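Local structure of Dna-binding protein RAP1 (4BJT) at residues C[87-90]-C[91-95]. The protein binds DNA, probably acting as a transcriptional repressor and activator and at telomeres, and binds the telomere protein Rif1 through its C-terminal domain. Numbering follows the deposited sequence.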
ATOM      1  N   SER C  87     -12.117 -14.400   7.616  1.00 16.30           N
ATOM      2  CA  SER C  87     -12.248 -14.240   6.178  1.00 15.77           C
ATOM      3  C   SER C  87     -11.444 -13.029   5.739  1.00 17.39           C
ATOM      4  O   SER C  87     -11.119 -12.141   6.544  1.00 16.40           O
ATOM      5  CB  SER C  87     -13.724 -14.029   5.822  1.00 18.73           C
ATOM      6  OG  SER C  87     -14.227 -12.830   6.405  1.00 18.07           O
ATOM      7  N   THR C  88     -11.207 -12.935   4.440  1.00 16.51           N
ATOM      8  CA  THR C  88     -10.524 -11.769   3.887  1.00 15.33           C
ATOM      9  C   THR C  88     -11.355 -10.516   4.142  1.00 17.52           C
ATOM     10  O   THR C  88     -10.810  -9.477   4.502  1.00 16.88           O
ATOM     11  CB  THR C  88     -10.235 -11.965   2.395  1.00 16.89           C
ATOM     12  OG1 THR C  88      -9.430 -13.122   2.279  1.00 19.17           O
ATOM     13  CG2 THR C  88      -9.534 -10.757   1.770  1.00 18.67           C
ATOM     14  N   ARG C  89     -12.685 -10.621   3.986  1.00 16.77           N
ATOM     15  CA  ARG C  89     -13.565  -9.481   4.209  1.00 16.92           C
ATOM     16  C   ARG C  89     -13.419  -8.953   5.648  1.00 18.34           C
ATOM     17  O   ARG C  89     -13.394  -7.743   5.850  1.00 17.93           O
ATOM     18  CB  ARG C  89     -15.019  -9.857   3.892  1.00 17.96           C
ATOM     19  CG  ARG C  89     -15.986  -8.702   4.033  1.00 21.56           C
ATOM     20  CD  ARG C  89     -17.384  -9.132   3.697  1.00 24.90           C
ATOM     21  NE  ARG C  89     -17.574  -9.390   2.267  1.00 24.73           N
ATOM     22  CZ  ARG C  89     -17.867  -8.465   1.345  1.00 25.95           C
ATOM     23  NH1 ARG C  89     -17.977  -7.191   1.681  1.00 26.46           N
ATOM     24  NH2 ARG C  89     -18.034  -8.813   0.078  1.00 30.09           N
ATOM     25  N   GLN C  90     -13.333  -9.840   6.632  1.00 15.94           N
ATOM     26  CA  GLN C  90     -13.227  -9.407   8.021  1.00 16.33           C
ATOM     27  C   GLN C  90     -11.936  -8.618   8.236  1.00 17.33           C
ATOM     28  O   GLN C  90     -11.943  -7.564   8.886  1.00 18.11           O
ATOM     29  CB  GLN C  90     -13.342 -10.570   8.988  1.00 17.49           C
ATOM     30  CG  GLN C  90     -13.527 -10.078  10.421  1.00 19.93           C
ATOM     31  CD  GLN C  90     -13.760 -11.223  11.368  1.00 31.19           C
ATOM     32  OE1 GLN C  90     -13.020 -12.190  11.352  1.00 29.99           O
ATOM     33  NE2 GLN C  90     -14.861 -11.200  12.125  1.00 35.30           N
ATOM     34  N   PHE C  91     -10.822  -9.111   7.675  1.00 16.88           N
ATOM     35  CA  PHE C  91      -9.546  -8.398   7.747  1.00 15.34           C
ATOM     36  C   PHE C  91      -9.661  -7.031   7.084  1.00 18.15           C
ATOM     37  O   PHE C  91      -9.264  -6.021   7.663  1.00 17.36           O
ATOM     38  CB  PHE C  91      -8.427  -9.219   7.089  1.00 15.13           C
ATOM     39  CG  PHE C  91      -7.168  -8.434   6.788  1.00 14.88           C
ATOM     40  CD1 PHE C  91      -6.269  -8.105   7.799  1.00 17.56           C
ATOM     41  CD2 PHE C  91      -6.889  -8.018   5.506  1.00 16.86           C
ATOM     42  CE1 PHE C  91      -5.122  -7.362   7.521  1.00 16.86           C
ATOM     43  CE2 PHE C  91      -5.758  -7.254   5.235  1.00 18.64           C
ATOM     44  CZ  PHE C  91      -4.854  -6.974   6.239  1.00 17.39           C
ATOM     45  N   MET C  92     -10.228  -6.978   5.881  1.00 16.19           N
ATOM     46  CA  MET C  92     -10.315  -5.729   5.126  1.00 16.11           C
ATOM     47  C   MET C  92     -11.187  -4.727   5.860  1.00 19.47           C
ATOM     48  O   MET C  92     -10.879  -3.540   5.861  1.00 19.22           O
ATOM     49  CB  MET C  92     -10.878  -5.958   3.709  1.00 17.89           C
ATOM     50  CG  MET C  92      -9.997  -6.812   2.831  1.00 18.07           C
ATOM     51  SD  MET C  92      -8.317  -6.148   2.558  1.00 21.61           S
ATOM     52  CE  MET C  92      -8.664  -4.596   1.930  1.00 19.99           C
ATOM     53  N   ASP C  93     -12.258  -5.172   6.478  1.00 18.96           N
ATOM     54  CA  ASP C  93     -13.130  -4.269   7.197  1.00 20.28           C
ATOM     55  C   ASP C  93     -12.433  -3.716   8.459  1.00 22.88           C
ATOM     56  O   ASP C  93     -12.595  -2.531   8.751  1.00 22.34           O
ATOM     57  CB  ASP C  93     -14.482  -4.930   7.489  1.00 24.36           C
ATOM     58  CG  ASP C  93     -15.316  -5.187   6.224  1.00 28.88           C
ATOM     59  OD1 ASP C  93     -14.906  -4.753   5.133  1.00 32.97           O
ATOM     60  OD2 ASP C  93     -16.298  -5.937   6.305  1.00 37.25           O
ATOM     61  N   LYS C  94     -11.585  -4.520   9.151  1.00 19.90           N
ATOM     62  CA  LYS C  94     -10.810  -4.001  10.290  1.00 19.47           C
ATOM     63  C   LYS C  94      -9.763  -3.001   9.796  1.00 22.30           C
ATOM     64  O   LYS C  94      -9.556  -1.969  10.429  1.00 22.53           O
ATOM     65  CB  LYS C  94     -10.147  -5.128  11.096  1.00 20.88           C
ATOM     66  CG  LYS C  94      -9.580  -4.669  12.421  1.00 22.61           C
ATOM     67  CD  LYS C  94     -10.685  -4.274  13.405  1.00 26.45           C
ATOM     68  CE  LYS C  94     -10.148  -3.765  14.708  1.00 51.28           C
ATOM     69  NZ  LYS C  94     -11.214  -3.689  15.759  1.00 64.18           N
ATOM     70  N   LEU C  95      -9.122  -3.305   8.669  1.00 17.64           N
ATOM     71  CA  LEU C  95      -8.122  -2.424   8.064  1.00 17.51           C
ATOM     72  C   LEU C  95      -8.777  -1.072   7.775  1.00 22.56           C
ATOM     73  O   LEU C  95      -8.212  -0.039   8.123  1.00 21.77           O
ATOM     74  CB  LEU C  95      -7.549  -3.066   6.804  1.00 16.12           C
ATOM     75  CG  LEU C  95      -6.553  -2.202   6.021  1.00 19.92           C
ATOM     76  CD1 LEU C  95      -5.279  -1.960   6.841  1.00 21.47           C
ATOM     77  CD2 LEU C  95      -6.195  -2.857   4.727  1.00 22.67           C
TER
HETATM   78  O   HOH W   1     -17.726  -5.654   4.000  1.00 37.66           O
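The guanidinium of Arg89 and the carboxylate of Asp93, one helical turn apart, have planes turned 62° from each other and meet through a water. This water sits in plane at the guanidinium edge, accepting from Arg89 NH1 at 2.8 Å and donating to Asp93 OD2 at 2.7 Å. Arg89 NH1 and Asp93 OD2 are 5.1 Å apart, too far for a direct salt bridge. Among side-chain atoms, Arg89 CG comes within 3.6 Å of Asp93 OD2. The Phe91 ring has Thr88 O at its edge, near its plane. On the buried side, Thr88 and Met92 point the same way, with Thr88 CG2 4.1 Å from Met92 CG. Chi1 of -64° sets Met92 CG beside its backbone N, 3.2 Å from Thr88 O, before bends turn its methyl forward along the helix. Ser87 is the N-cap, its OG accepting from Gln90 N at 3.1 Å, and five i to i+4 backbone bonds follow, beginning with Phe91 N to Ser87 O. The salt bridge of Arg89 is made instead by NH2, to Asp64, and Thr88 OG1 bonds to Ile66 O. Phe91 meets Phe82 and Phe144 edge-to-face, while Met92 and Leu95 pack helix 88-99 against helix 140-150, Leu95 also reaching helix 108-119.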